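PDB 7LPQ: cytoplasmic protein from Cryptococcus neoformans var. grubii serotype A, which probably hydrolyses steryl beta-glucosides, splitting glucose from the sterol, as a retaining glycoside hydrolase of family 5. Local coordinates for residues Asn270-Gly275 / Gln428-Arg433; Gln144-Arg149 / Met197-Asn202; Pro451-Gly456 / Gly520-Pro525; Leu98-Phe103 / Ala569-Val574. One frame throughout, in Å; residues are numbered along the deposited sequence. Where two conformers were deposited one is given.

Contact 1: Asn270-Gly275 / Gln428-Arg433. With YAJ (~{N}-[(3~{R},5~{S})-5-(hydroxymethyl)-1-methyl-pyrrolidin-3-yl]-2-(3-oxidanylidene-4~{H}-1,4-benzoxazin-6-yl)ethanamide), chain E.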
# COMPACT_ATOMS: atom_id res chain seq x y z
N ASN A 270 -6.97 -1.58 2.44
CA ASN A 270 -5.63 -1.90 1.99
C ASN A 270 -5.32 -3.38 2.18
O ASN A 270 -5.55 -3.94 3.26
CB ASN A 270 -4.61 -1.06 2.77
CG ASN A 270 -3.20 -1.27 2.29
OD1 ASN A 270 -2.82 -0.77 1.23
ND2 ASN A 270 -2.41 -2.01 3.07
N GLU A 271 -4.77 -4.00 1.12
CA GLU A 271 -4.30 -5.38 1.13
C GLU A 271 -5.14 -6.27 2.06
O GLU A 271 -4.63 -6.80 3.05
CB GLU A 271 -2.82 -5.43 1.54
CG GLU A 271 -1.92 -4.50 0.72
CD GLU A 271 -0.43 -4.83 0.83
OE1 GLU A 271 -0.04 -5.58 1.75
OE2 GLU A 271 0.36 -4.31 0.01
N PRO A 272 -6.42 -6.46 1.76
CA PRO A 272 -7.29 -7.21 2.68
C PRO A 272 -6.86 -8.66 2.80
O PRO A 272 -6.49 -9.31 1.82
CB PRO A 272 -8.68 -7.09 2.04
CG PRO A 272 -8.40 -6.91 0.57
CD PRO A 272 -7.12 -6.09 0.51
N GLY A 273 -6.92 -9.17 4.03
CA GLY A 273 -6.62 -10.57 4.25
C GLY A 273 -7.77 -11.47 3.84
O GLY A 273 -8.94 -11.10 3.89
N GLU A 274 -7.42 -12.69 3.43
CA GLU A 274 -8.41 -13.66 2.97
C GLU A 274 -8.83 -14.63 4.06
O GLU A 274 -9.78 -15.39 3.86
CB GLU A 274 -7.86 -14.44 1.77
CG GLU A 274 -7.18 -13.57 0.72
CD GLU A 274 -6.95 -14.32 -0.59
OE1 GLU A 274 -6.69 -13.66 -1.62
OE2 GLU A 274 -7.02 -15.57 -0.59
N GLY A 275 -8.15 -14.62 5.20
CA GLY A 275 -8.48 -15.56 6.25
C GLY A 275 -8.29 -16.99 5.80
O GLY A 275 -7.28 -17.34 5.17
N GLN A 428 -8.58 -1.58 -5.30
CA GLN A 428 -7.44 -2.39 -4.89
C GLN A 428 -7.94 -3.80 -4.61
O GLN A 428 -8.42 -4.10 -3.51
CB GLN A 428 -6.75 -1.79 -3.67
CG GLN A 428 -5.39 -2.40 -3.38
CD GLN A 428 -4.87 -2.06 -1.99
OE1 GLN A 428 -4.23 -2.89 -1.33
NE2 GLN A 428 -5.13 -0.84 -1.55
N ALA A 429 -7.82 -4.68 -5.61
CA ALA A 429 -8.09 -6.09 -5.40
C ALA A 429 -7.08 -6.67 -4.41
O ALA A 429 -6.03 -6.08 -4.17
CB ALA A 429 -8.03 -6.84 -6.73
N PRO A 430 -7.39 -7.83 -3.82
CA PRO A 430 -6.44 -8.45 -2.89
C PRO A 430 -5.09 -8.71 -3.56
O PRO A 430 -4.98 -8.84 -4.78
CB PRO A 430 -7.13 -9.76 -2.49
CG PRO A 430 -8.58 -9.53 -2.75
CD PRO A 430 -8.64 -8.60 -3.95
N VAL A 431 -4.05 -8.77 -2.71
CA VAL A 431 -2.69 -8.89 -3.20
C VAL A 431 -2.57 -10.06 -4.18
O VAL A 431 -2.95 -11.19 -3.86
CB VAL A 431 -1.71 -9.06 -2.02
CG1 VAL A 431 -0.37 -9.58 -2.52
CG2 VAL A 431 -1.53 -7.76 -1.28
N LEU A 432 -2.04 -9.77 -5.37
CA LEU A 432 -1.72 -10.79 -6.37
C LEU A 432 -2.94 -11.59 -6.80
O LEU A 432 -2.82 -12.75 -7.20
CB LEU A 432 -0.61 -11.72 -5.85
CG LEU A 432 0.74 -11.00 -5.72
CD1 LEU A 432 1.62 -11.69 -4.69
CD2 LEU A 432 1.45 -10.88 -7.07
N ARG A 433 -4.11 -10.98 -6.72
CA ARG A 433 -5.32 -11.50 -7.33
C ARG A 433 -5.80 -10.52 -8.39
O ARG A 433 -5.58 -9.32 -8.29
CB ARG A 433 -6.43 -11.71 -6.29
CG ARG A 433 -6.01 -12.52 -5.07
CD ARG A 433 -5.99 -14.00 -5.36
NE ARG A 433 -6.03 -14.79 -4.13
CZ ARG A 433 -5.80 -16.10 -4.07
NH1 ARG A 433 -5.50 -16.78 -5.18
NH2 ARG A 433 -5.87 -16.74 -2.91
C10 YAJ E . 2.31 -6.54 -3.17
C13 YAJ E . 4.17 -8.60 -3.73
C20 YAJ E . 3.54 -3.62 2.83
C21 YAJ E . 4.50 -2.57 2.48
C22 YAJ E . 4.45 -1.31 3.34
C01 YAJ E . 6.82 -2.46 1.88
C03 YAJ E . 5.57 -4.50 1.84
C04 YAJ E . 4.07 -4.94 2.19
C06 YAJ E . 3.25 -6.58 0.45
C08 YAJ E . 2.27 -7.09 -0.63
C09 YAJ E . 2.76 -7.32 -2.09
C11 YAJ E . 2.76 -6.78 -4.49
C12 YAJ E . 3.69 -7.80 -4.80
C14 YAJ E . 3.68 -8.35 -2.40
C16 YAJ E . 5.63 -9.84 -5.29
C18 YAJ E . 5.32 -8.87 -6.33
N02 YAJ E . 5.81 -3.29 2.62
N05 YAJ E . 3.17 -5.43 1.14
N15 YAJ E . 5.11 -9.65 -4.03
O07 YAJ E . 4.21 -7.32 0.72
O17 YAJ E . 6.46 -10.75 -5.52
O19 YAJ E . 4.12 -8.03 -6.07
O23 YAJ E . 4.52 -1.64 4.72
O HOH W 1 -4.54 -8.98 -0.16
O HOH W 2 -4.55 -12.01 -1.17
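Gln428 reaches the backbone of Glu271 because its CG stands anti to the backbone N (chi1 -167°) and the rest of the chain stays extended; Arg433 instead folds at chi2 (-79°), which turns its guanidinium side-on to Glu274. Gln428 OE1 thus accepts from Glu271 N at 2.7 Å in a nearly straight bond, although the donor sits above the amide carbonyl plane. The Glu274 carboxylate and the Arg433 guanidinium are almost coplanar, 14° apart. Each carboxylate oxygen uses its syn lone pair, NE meeting OE1 at 2.8 Å and NH2 meeting OE2 at 2.8 Å. Between these polar ends, Pro272 CG packs on Pro430 CG at 4.2 Å, and a water joins Pro272 O to Val431 N. Val431 CG2 lies 3.8 Å from Glu271 CD, while its CG1 leans toward the ligand. Glu271 OE2 takes a hydrogen bond from YAJ N05 at 3.2 Å and is also hydrogen-bonded to His452 ND1, so this buried oxygen is gripped from the protein and the ligand alike. Following strand 263-267, Asn270-Glu271-Pro272 matches the Asn-Glu-Pro motif of family 5, whose glutamate is usually the acid/base.

Contact 2: Gln144-Arg149 / Met197-Asn202. With YAJ (~{N}-[(3~{R},5~{S})-5-(hydroxymethyl)-1-methyl-pyrrolidin-3-yl]-2-(3-oxidanylidene-4~{H}-1,4-benzoxazin-6-yl)ethanamide), chain E.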
# COMPACT_ATOMS: atom_id res chain seq x y z
N GLN A 144 -4.37 -0.84 6.61
CA GLN A 144 -4.18 -1.86 7.63
C GLN A 144 -3.09 -2.81 7.16
O GLN A 144 -2.75 -2.87 5.98
CB GLN A 144 -5.47 -2.64 7.91
CG GLN A 144 -5.91 -3.55 6.78
CD GLN A 144 -5.20 -4.90 6.80
OE1 GLN A 144 -4.82 -5.40 7.86
NE2 GLN A 144 -5.03 -5.49 5.62
N ASP A 145 -2.53 -3.56 8.12
CA ASP A 145 -1.59 -4.64 7.86
C ASP A 145 -1.90 -5.76 8.84
O ASP A 145 -1.98 -5.51 10.05
CB ASP A 145 -0.14 -4.19 8.02
CG ASP A 145 0.28 -3.21 6.95
OD1 ASP A 145 0.58 -3.65 5.82
OD2 ASP A 145 0.33 -2.00 7.25
N VAL A 146 -2.05 -6.98 8.32
CA VAL A 146 -2.44 -8.15 9.11
C VAL A 146 -3.45 -7.73 10.17
O VAL A 146 -3.27 -8.00 11.37
CB VAL A 146 -1.21 -8.84 9.72
CG1 VAL A 146 -0.40 -9.51 8.61
CG2 VAL A 146 -0.35 -7.88 10.50
N TRP A 147 -4.49 -7.02 9.73
CA TRP A 147 -5.64 -6.59 10.51
C TRP A 147 -5.38 -5.42 11.44
O TRP A 147 -6.14 -4.43 11.43
CB TRP A 147 -6.21 -7.74 11.35
CG TRP A 147 -7.42 -7.29 12.11
CD1 TRP A 147 -7.52 -7.04 13.44
CD2 TRP A 147 -8.71 -6.98 11.55
NE1 TRP A 147 -8.79 -6.61 13.76
CE2 TRP A 147 -9.54 -6.57 12.62
CE3 TRP A 147 -9.24 -7.02 10.26
CZ2 TRP A 147 -10.87 -6.21 12.43
CZ3 TRP A 147 -10.57 -6.66 10.08
CH2 TRP A 147 -11.37 -6.26 11.16
N SER A 148 -4.34 -5.50 12.28
CA SER A 148 -4.11 -4.44 13.24
C SER A 148 -2.70 -4.50 13.80
O SER A 148 -2.00 -5.50 13.65
CB SER A 148 -5.13 -4.52 14.39
OG SER A 148 -4.86 -5.66 15.20
N ARG A 149 -2.29 -3.40 14.43
CA ARG A 149 -1.05 -3.39 15.19
C ARG A 149 -1.01 -4.52 16.20
O ARG A 149 0.04 -5.13 16.43
CB ARG A 149 -0.89 -2.05 15.93
CG ARG A 149 -0.62 -0.84 15.06
CD ARG A 149 -0.10 0.31 15.94
NE ARG A 149 -1.05 0.65 17.00
CZ ARG A 149 -0.72 0.95 18.25
NH1 ARG A 149 0.55 0.95 18.63
NH2 ARG A 149 -1.67 1.25 19.13
N MET A 197 10.93 -9.36 7.21
CA MET A 197 9.66 -9.48 6.49
C MET A 197 8.87 -10.70 6.93
O MET A 197 8.11 -11.28 6.16
CB MET A 197 9.90 -9.52 4.98
CG MET A 197 10.54 -8.24 4.42
SD MET A 197 9.59 -6.73 4.82
CE MET A 197 8.11 -7.04 3.86
N ILE A 198 9.02 -11.10 8.20
CA ILE A 198 8.18 -12.18 8.70
C ILE A 198 6.78 -11.69 9.05
O ILE A 198 5.83 -12.49 9.08
CB ILE A 198 8.82 -12.85 9.92
CG1 ILE A 198 8.12 -14.17 10.22
CG2 ILE A 198 8.76 -11.92 11.14
CD1 ILE A 198 8.90 -15.10 11.13
N TRP A 199 6.61 -10.39 9.31
CA TRP A 199 5.31 -9.89 9.75
C TRP A 199 4.20 -10.27 8.79
O TRP A 199 3.05 -10.48 9.21
CB TRP A 199 5.37 -8.37 9.93
CG TRP A 199 5.48 -7.60 8.66
CD1 TRP A 199 6.61 -7.09 8.11
CD2 TRP A 199 4.40 -7.23 7.78
NE1 TRP A 199 6.31 -6.43 6.94
CE2 TRP A 199 4.97 -6.50 6.71
CE3 TRP A 199 3.02 -7.44 7.80
CZ2 TRP A 199 4.20 -5.99 5.67
CZ3 TRP A 199 2.26 -6.93 6.76
CH2 TRP A 199 2.85 -6.21 5.71
N GLY A 200 4.50 -10.34 7.50
CA GLY A 200 3.49 -10.68 6.52
C GLY A 200 2.89 -12.05 6.72
O GLY A 200 1.72 -12.27 6.41
N THR A 201 3.67 -12.99 7.27
CA THR A 201 3.14 -14.33 7.51
C THR A 201 2.03 -14.33 8.55
O THR A 201 1.34 -15.35 8.69
CB THR A 201 4.25 -15.29 7.94
OG1 THR A 201 4.77 -14.91 9.23
CG2 THR A 201 5.38 -15.31 6.91
N ASN A 202 1.83 -13.23 9.28
CA ASN A 202 0.71 -13.18 10.22
C ASN A 202 -0.62 -13.45 9.51
O ASN A 202 -1.56 -13.93 10.14
CB ASN A 202 0.67 -11.83 10.94
CG ASN A 202 1.55 -11.81 12.18
OD1 ASN A 202 1.52 -12.75 12.99
ND2 ASN A 202 2.34 -10.76 12.34
C10 YAJ E . 2.31 -6.54 -3.17
C13 YAJ E . 4.17 -8.60 -3.73
C20 YAJ E . 3.54 -3.62 2.83
C21 YAJ E . 4.50 -2.57 2.48
C22 YAJ E . 4.45 -1.31 3.34
C01 YAJ E . 6.82 -2.46 1.88
C03 YAJ E . 5.57 -4.50 1.84
C04 YAJ E . 4.07 -4.94 2.19
C06 YAJ E . 3.25 -6.58 0.45
C08 YAJ E . 2.27 -7.09 -0.63
C09 YAJ E . 2.76 -7.32 -2.09
C11 YAJ E . 2.76 -6.78 -4.49
C12 YAJ E . 3.69 -7.80 -4.80
C14 YAJ E . 3.68 -8.35 -2.40
C16 YAJ E . 5.63 -9.84 -5.29
C18 YAJ E . 5.32 -8.87 -6.33
N02 YAJ E . 5.81 -3.29 2.62
N05 YAJ E . 3.17 -5.43 1.14
N15 YAJ E . 5.11 -9.65 -4.03
O07 YAJ E . 4.21 -7.32 0.72
O17 YAJ E . 6.46 -10.75 -5.52
O19 YAJ E . 4.12 -8.03 -6.07
O23 YAJ E . 4.52 -1.64 4.72
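Trp199 and Asn202 bear on Asp145 and Val146 where two loops meet beside the ligand pocket of the TIM barrel: residues 144-149 follow barrel strand 137-143, and residues 197-202 run into a short 3-10 turn. Along the second segment, Ile198 O comes first, receiving Thr201 N at 2.9 Å and Thr201 OG1 at 2.6 Å, which secures the turn internally. Trp199 follows. Its CG lies between the backbone N and the carbonyl carbon (chi1 70°), and this swings the indole out from the turn toward Asp145 and the ligand. Asp145 OD1 approaches Trp199 CH2 obliquely at 3.4 Å, with carboxylate and indole planes 86° apart; the other oxygen, OD2, is held by Ser154. YAJ meets the indole at its edge, its C04 standing 3.6 Å from Trp199 CZ2, while Trp585 packs edge-to-face against the same ring. Val146 CG1 also comes up at the indole edge, 4.1 Å from Trp199 CE3, and lies 3.6 Å from Trp199 O. Gly200 adds little more than its carbonyl oxygen next to the same methyl. At Asn202 the amide points away from the contact, with OD1 accepting from Tyr178 N. What touches Val146 is therefore the aliphatic part of Asn202: its CB lies 3.5 Å from Val146 CG1.

Contact 3: Pro451-Gly456 / Gly520-Pro525. With YAJ (~{N}-[(3~{R},5~{S})-5-(hydroxymethyl)-1-methyl-pyrrolidin-3-yl]-2-(3-oxidanylidene-4~{H}-1,4-benzoxazin-6-yl)ethanamide), chain E.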
# COMPACT_ATOMS: atom_id res chain seq x y z
N PRO A 451 -3.60 -1.34 -8.02
CA PRO A 451 -2.80 -2.47 -7.53
C PRO A 451 -1.48 -2.01 -6.94
O PRO A 451 -0.98 -0.91 -7.23
CB PRO A 451 -2.57 -3.33 -8.78
CG PRO A 451 -2.59 -2.34 -9.91
CD PRO A 451 -3.58 -1.25 -9.50
N HIS A 452 -0.90 -2.87 -6.11
CA HIS A 452 0.44 -2.68 -5.59
C HIS A 452 1.40 -3.63 -6.32
O HIS A 452 1.00 -4.65 -6.87
CB HIS A 452 0.48 -2.96 -4.09
CG HIS A 452 -0.44 -2.08 -3.29
ND1 HIS A 452 -0.57 -2.19 -1.92
CD2 HIS A 452 -1.28 -1.09 -3.67
CE1 HIS A 452 -1.45 -1.31 -1.50
NE2 HIS A 452 -1.90 -0.63 -2.54
N PHE A 453 2.68 -3.25 -6.33
CA PHE A 453 3.70 -4.14 -6.85
C PHE A 453 5.01 -3.87 -6.13
O PHE A 453 5.41 -2.71 -5.96
CB PHE A 453 3.93 -3.98 -8.36
CG PHE A 453 4.99 -4.91 -8.90
CD1 PHE A 453 6.33 -4.56 -8.87
CD2 PHE A 453 4.64 -6.15 -9.41
CE1 PHE A 453 7.29 -5.42 -9.35
CE2 PHE A 453 5.60 -7.01 -9.90
CZ PHE A 453 6.94 -6.64 -9.87
N TYR A 454 5.68 -4.95 -5.73
CA TYR A 454 7.02 -4.87 -5.16
C TYR A 454 7.93 -5.85 -5.89
O TYR A 454 7.48 -6.89 -6.35
CB TYR A 454 7.00 -5.19 -3.67
CG TYR A 454 6.40 -4.09 -2.84
CD1 TYR A 454 7.18 -3.02 -2.43
CD2 TYR A 454 5.06 -4.11 -2.50
CE1 TYR A 454 6.62 -2.00 -1.68
CE2 TYR A 454 4.50 -3.10 -1.75
CZ TYR A 454 5.28 -2.05 -1.34
OH TYR A 454 4.72 -1.03 -0.60
N ASP A 455 9.20 -5.50 -6.01
CA ASP A 455 10.22 -6.46 -6.42
C ASP A 455 10.38 -7.45 -5.27
O ASP A 455 11.17 -7.22 -4.35
CB ASP A 455 11.52 -5.74 -6.76
CG ASP A 455 12.63 -6.70 -7.16
OD1 ASP A 455 12.39 -7.93 -7.21
OD2 ASP A 455 13.74 -6.21 -7.42
N GLY A 456 9.63 -8.55 -5.33
CA GLY A 456 9.49 -9.40 -4.16
C GLY A 456 10.80 -10.02 -3.68
O GLY A 456 11.03 -10.15 -2.47
N GLY A 520 -0.49 1.77 -6.59
CA GLY A 520 -0.67 2.46 -5.31
C GLY A 520 0.50 2.32 -4.37
O GLY A 520 0.69 3.19 -3.51
N GLU A 521 1.30 1.26 -4.53
CA GLU A 521 2.48 1.03 -3.71
C GLU A 521 3.56 0.37 -4.55
O GLU A 521 3.29 -0.61 -5.24
CB GLU A 521 2.16 0.14 -2.50
CG GLU A 521 1.48 0.82 -1.34
CD GLU A 521 1.37 -0.10 -0.14
OE1 GLU A 521 2.21 -1.02 -0.03
OE2 GLU A 521 0.43 0.09 0.68
N ILE A 522 4.78 0.90 -4.45
CA ILE A 522 5.95 0.30 -5.08
C ILE A 522 7.19 0.92 -4.44
O ILE A 522 7.22 2.12 -4.16
CB ILE A 522 5.95 0.50 -6.62
CG1 ILE A 522 7.19 -0.14 -7.23
CG2 ILE A 522 5.90 1.99 -6.98
CD1 ILE A 522 7.15 -0.26 -8.73
N GLY A 523 8.20 0.10 -4.21
CA GLY A 523 9.40 0.58 -3.56
C GLY A 523 10.35 -0.56 -3.27
O GLY A 523 10.07 -1.72 -3.56
N ILE A 524 11.48 -0.19 -2.68
CA ILE A 524 12.54 -1.15 -2.38
C ILE A 524 13.09 -0.86 -0.99
O ILE A 524 13.02 0.27 -0.49
CB ILE A 524 13.68 -1.09 -3.41
CG1 ILE A 524 14.25 0.32 -3.53
CG2 ILE A 524 13.19 -1.56 -4.78
CD1 ILE A 524 15.40 0.62 -2.59
N PRO A 525 13.66 -1.88 -0.35
CA PRO A 525 14.24 -1.68 0.98
C PRO A 525 15.61 -1.03 0.92
O PRO A 525 16.43 -1.36 0.07
CB PRO A 525 14.32 -3.10 1.55
CG PRO A 525 14.51 -3.96 0.34
CD PRO A 525 13.70 -3.30 -0.77
C10 YAJ E . 2.31 -6.54 -3.17
C13 YAJ E . 4.17 -8.60 -3.73
C20 YAJ E . 3.54 -3.62 2.83
C21 YAJ E . 4.50 -2.57 2.48
C22 YAJ E . 4.45 -1.31 3.34
C01 YAJ E . 6.82 -2.46 1.88
C03 YAJ E . 5.57 -4.50 1.84
C04 YAJ E . 4.07 -4.94 2.19
C06 YAJ E . 3.25 -6.58 0.45
C08 YAJ E . 2.27 -7.09 -0.63
C09 YAJ E . 2.76 -7.32 -2.09
C11 YAJ E . 2.76 -6.78 -4.49
C12 YAJ E . 3.69 -7.80 -4.80
C14 YAJ E . 3.68 -8.35 -2.40
C16 YAJ E . 5.63 -9.84 -5.29
C18 YAJ E . 5.32 -8.87 -6.33
N02 YAJ E . 5.81 -3.29 2.62
N05 YAJ E . 3.17 -5.43 1.14
N15 YAJ E . 5.11 -9.65 -4.03
O07 YAJ E . 4.21 -7.32 0.72
O17 YAJ E . 6.46 -10.75 -5.52
O19 YAJ E . 4.12 -8.03 -6.07
O23 YAJ E . 4.52 -1.64 4.72
O HOH W 3 9.55 -2.81 -6.03
O HOH W 4 11.50 -4.31 -3.33
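At the end of barrel strand 518-522, the part of a family 5 TIM barrel where the catalytic nucleophile usually sits, Glu521 lies against His452 and Tyr454 of the loop after strand 447-449. The two backbones run almost the same way, their end-to-end directions 5° apart. They are joined by Gly520 N to Pro451 O at 2.8 Å and by the straight bond from Phe453 N to Glu521 O at 2.9 Å, with Ile522 CA approaching Phe453 O at 3.2 Å as a CA-H...O contact. Glu521 extends along the imidazole of His452: its CB makes a CH-pi contact over one face, 3.7 Å from the ring centroid of His452, and its carboxylate plane is stacked 25° from that ring. Tyr454 OH donates to Glu521 OE1 at 2.6 Å, meeting it on the anti side and 27° out of the carboxylate plane. Ile522 CA covers one face of the phenol and YAJ C03 the opposite one. Farther along, a water bridges Asp455 N and Gly523 O. Glu521 OE2 forms a salt bridge with Arg100. With each oxygen of Glu521 bound by a different partner and the imidazole stacked alongside, rotation of the carboxylate is restricted, as would suit a nucleophile that must face the sugar; that role is inferred from the family.

Contact 4: Leu98-Phe103 / Ala569-Val574. With YAJ (~{N}-[(3~{R},5~{S})-5-(hydroxymethyl)-1-methyl-pyrrolidin-3-yl]-2-(3-oxidanylidene-4~{H}-1,4-benzoxazin-6-yl)ethanamide), chain E.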
# COMPACT_ATOMS: atom_id res chain seq x y z
N LEU A 98 1.41 13.82 -6.53
CA LEU A 98 0.47 12.85 -5.99
C LEU A 98 0.89 12.41 -4.60
O LEU A 98 2.08 12.22 -4.33
CB LEU A 98 0.37 11.63 -6.90
CG LEU A 98 -0.46 10.46 -6.39
CD1 LEU A 98 -1.93 10.83 -6.31
CD2 LEU A 98 -0.24 9.22 -7.28
N LEU A 99 -0.09 12.24 -3.73
CA LEU A 99 0.13 11.68 -2.40
C LEU A 99 -0.98 10.69 -2.11
O LEU A 99 -2.17 11.03 -2.20
CB LEU A 99 0.17 12.77 -1.32
CG LEU A 99 1.18 13.90 -1.51
CD1 LEU A 99 0.84 15.05 -0.56
CD2 LEU A 99 2.60 13.42 -1.29
N ARG A 100 -0.61 9.45 -1.80
CA ARG A 100 -1.54 8.47 -1.24
C ARG A 100 -1.53 8.70 0.26
O ARG A 100 -0.54 8.38 0.93
CB ARG A 100 -1.11 7.06 -1.62
CG ARG A 100 -2.08 5.96 -1.18
CD ARG A 100 -1.85 4.69 -1.94
NE ARG A 100 -2.64 3.56 -1.45
CZ ARG A 100 -2.19 2.61 -0.63
NH1 ARG A 100 -0.94 2.64 -0.18
NH2 ARG A 100 -2.99 1.61 -0.26
N TYR A 101 -2.60 9.27 0.79
CA TYR A 101 -2.64 9.67 2.19
C TYR A 101 -3.07 8.51 3.07
O TYR A 101 -4.14 7.93 2.87
CB TYR A 101 -3.59 10.85 2.41
CG TYR A 101 -3.52 11.37 3.83
CD1 TYR A 101 -4.30 10.79 4.84
CD2 TYR A 101 -2.66 12.39 4.18
CE1 TYR A 101 -4.22 11.23 6.14
CE2 TYR A 101 -2.58 12.84 5.47
CZ TYR A 101 -3.36 12.26 6.45
OH TYR A 101 -3.28 12.71 7.74
N VAL A 102 -2.25 8.19 4.07
CA VAL A 102 -2.41 7.00 4.88
C VAL A 102 -3.14 7.36 6.17
O VAL A 102 -2.74 8.29 6.87
CB VAL A 102 -1.05 6.35 5.19
CG1 VAL A 102 -1.22 5.17 6.14
CG2 VAL A 102 -0.35 5.93 3.91
N PHE A 103 -4.18 6.60 6.49
CA PHE A 103 -4.87 6.75 7.77
C PHE A 103 -5.41 5.38 8.15
O PHE A 103 -5.71 4.56 7.28
CB PHE A 103 -6.00 7.80 7.71
CG PHE A 103 -7.20 7.33 6.94
CD1 PHE A 103 -7.28 7.51 5.57
CD2 PHE A 103 -8.25 6.70 7.59
CE1 PHE A 103 -8.38 7.06 4.86
CE2 PHE A 103 -9.36 6.27 6.89
CZ PHE A 103 -9.42 6.44 5.51
N ALA A 569 2.57 5.61 -6.84
CA ALA A 569 2.92 6.25 -5.59
C ALA A 569 3.96 5.39 -4.90
O ALA A 569 3.68 4.24 -4.55
CB ALA A 569 1.69 6.43 -4.69
N ILE A 570 5.16 5.93 -4.71
CA ILE A 570 6.25 5.17 -4.12
C ILE A 570 5.98 4.94 -2.64
O ILE A 570 5.51 5.84 -1.93
CB ILE A 570 7.59 5.89 -4.32
CG1 ILE A 570 7.96 5.94 -5.80
CG2 ILE A 570 8.69 5.20 -3.52
CD1 ILE A 570 8.86 7.11 -6.16
N TRP A 571 6.26 3.73 -2.16
CA TRP A 571 6.29 3.44 -0.73
C TRP A 571 7.73 3.47 -0.24
O TRP A 571 8.55 2.65 -0.69
CB TRP A 571 5.65 2.07 -0.44
CG TRP A 571 5.54 1.84 1.02
CD1 TRP A 571 6.52 1.41 1.85
CD2 TRP A 571 4.39 2.10 1.84
NE1 TRP A 571 6.06 1.40 3.15
CE2 TRP A 571 4.76 1.80 3.17
CE3 TRP A 571 3.10 2.56 1.59
CZ2 TRP A 571 3.87 1.91 4.23
CZ3 TRP A 571 2.21 2.68 2.65
CH2 TRP A 571 2.61 2.36 3.96
N ASN A 572 8.07 4.42 0.64
CA ASN A 572 7.17 5.46 1.17
C ASN A 572 8.04 6.63 1.64
O ASN A 572 9.23 6.70 1.33
CB ASN A 572 6.31 4.90 2.31
CG ASN A 572 7.11 4.49 3.53
OD1 ASN A 572 6.97 5.09 4.58
ND2 ASN A 572 7.93 3.43 3.40
N TYR A 573 7.45 7.57 2.39
CA TYR A 573 8.15 8.76 2.86
C TYR A 573 7.87 8.92 4.35
O TYR A 573 6.74 9.24 4.74
CB TYR A 573 7.71 10.01 2.09
CG TYR A 573 8.53 11.25 2.38
CD1 TYR A 573 9.72 11.50 1.70
CD2 TYR A 573 8.12 12.17 3.34
CE1 TYR A 573 10.46 12.63 1.97
CE2 TYR A 573 8.85 13.30 3.61
CZ TYR A 573 10.02 13.53 2.92
OH TYR A 573 10.76 14.66 3.20
N VAL A 574 8.89 8.71 5.17
CA VAL A 574 8.76 8.68 6.62
C VAL A 574 9.65 9.76 7.20
O VAL A 574 10.86 9.60 7.31
CB VAL A 574 9.15 7.30 7.19
CG1 VAL A 574 8.94 7.27 8.69
CG2 VAL A 574 8.36 6.23 6.53
C10 YAJ E . 2.31 -6.54 -3.17
C13 YAJ E . 4.17 -8.60 -3.73
C20 YAJ E . 3.54 -3.62 2.83
C21 YAJ E . 4.50 -2.57 2.48
C22 YAJ E . 4.45 -1.31 3.34
C01 YAJ E . 6.82 -2.46 1.88
C03 YAJ E . 5.57 -4.50 1.84
C04 YAJ E . 4.07 -4.94 2.19
C06 YAJ E . 3.25 -6.58 0.45
C08 YAJ E . 2.27 -7.09 -0.63
C09 YAJ E . 2.76 -7.32 -2.09
C11 YAJ E . 2.76 -6.78 -4.49
C12 YAJ E . 3.69 -7.80 -4.80
C14 YAJ E . 3.68 -8.35 -2.40
C16 YAJ E . 5.63 -9.84 -5.29
C18 YAJ E . 5.32 -8.87 -6.33
N02 YAJ E . 5.81 -3.29 2.62
N05 YAJ E . 3.17 -5.43 1.14
N15 YAJ E . 5.11 -9.65 -4.03
O07 YAJ E . 4.21 -7.32 0.72
O17 YAJ E . 6.46 -10.75 -5.52
O19 YAJ E . 4.12 -8.03 -6.07
O23 YAJ E . 4.52 -1.64 4.72
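Trp571 turns the edge of its indole to Arg100 and carries YAJ C22 over one face, 3.1 Å from Trp571 CE2, with Asn572 CB over the opposite face. Arg100 is edge-on too: NH1 stands 4.2 Å from Trp571 CZ3 near both planes, so the geometry is not that of a cation-pi stack. Val102 CG2 comes obliquely to the same CZ3 at 4.3 Å. Deeper in the barrel, Ala569 CB touches both Leu98 CD2 at 4.3 Å and Arg100 CB at 4.2 Å. The indole is extended from the chain, its CG anti to N (chi1 -173°), and the peptide from Trp571 to Asn572 is cis, as is common after the tryptophan closing the last strand of clan A glycosidase barrels. The buried guanidinium charge of Arg100 is probably offset by its salt bridge to Asp267 and by Glu521, while the amide oxygens of Asn42 and Asn270 accept hydrogen bonds from it. The indole face probably serves as a platform for C22, the hydroxymethyl carbon of the ligand.

All four contacts touch YAJ; most segments lie at or just after barrel strand ends. The chain completes contact 2, then contact 1, then contact 3, while contact 4 ties residues 98-103 to 569-574 and spans the other three. Centres of contacts 1 and 2, and of 3 and 4, lie about 12 Å apart; contact 4 is about 18 Å from both 1 and 2. Contacts 3 and 4 use neighbouring strands, 518-522 and 567-570, joined by Ile522 O and Trp571 N. Arg100 links contact 4 to contacts 1 and 3, and Gln144 joins contact 2 to contact 1. Strand ends and loops from distant sequence regions form one pocket, consistent with a glycosidase active site.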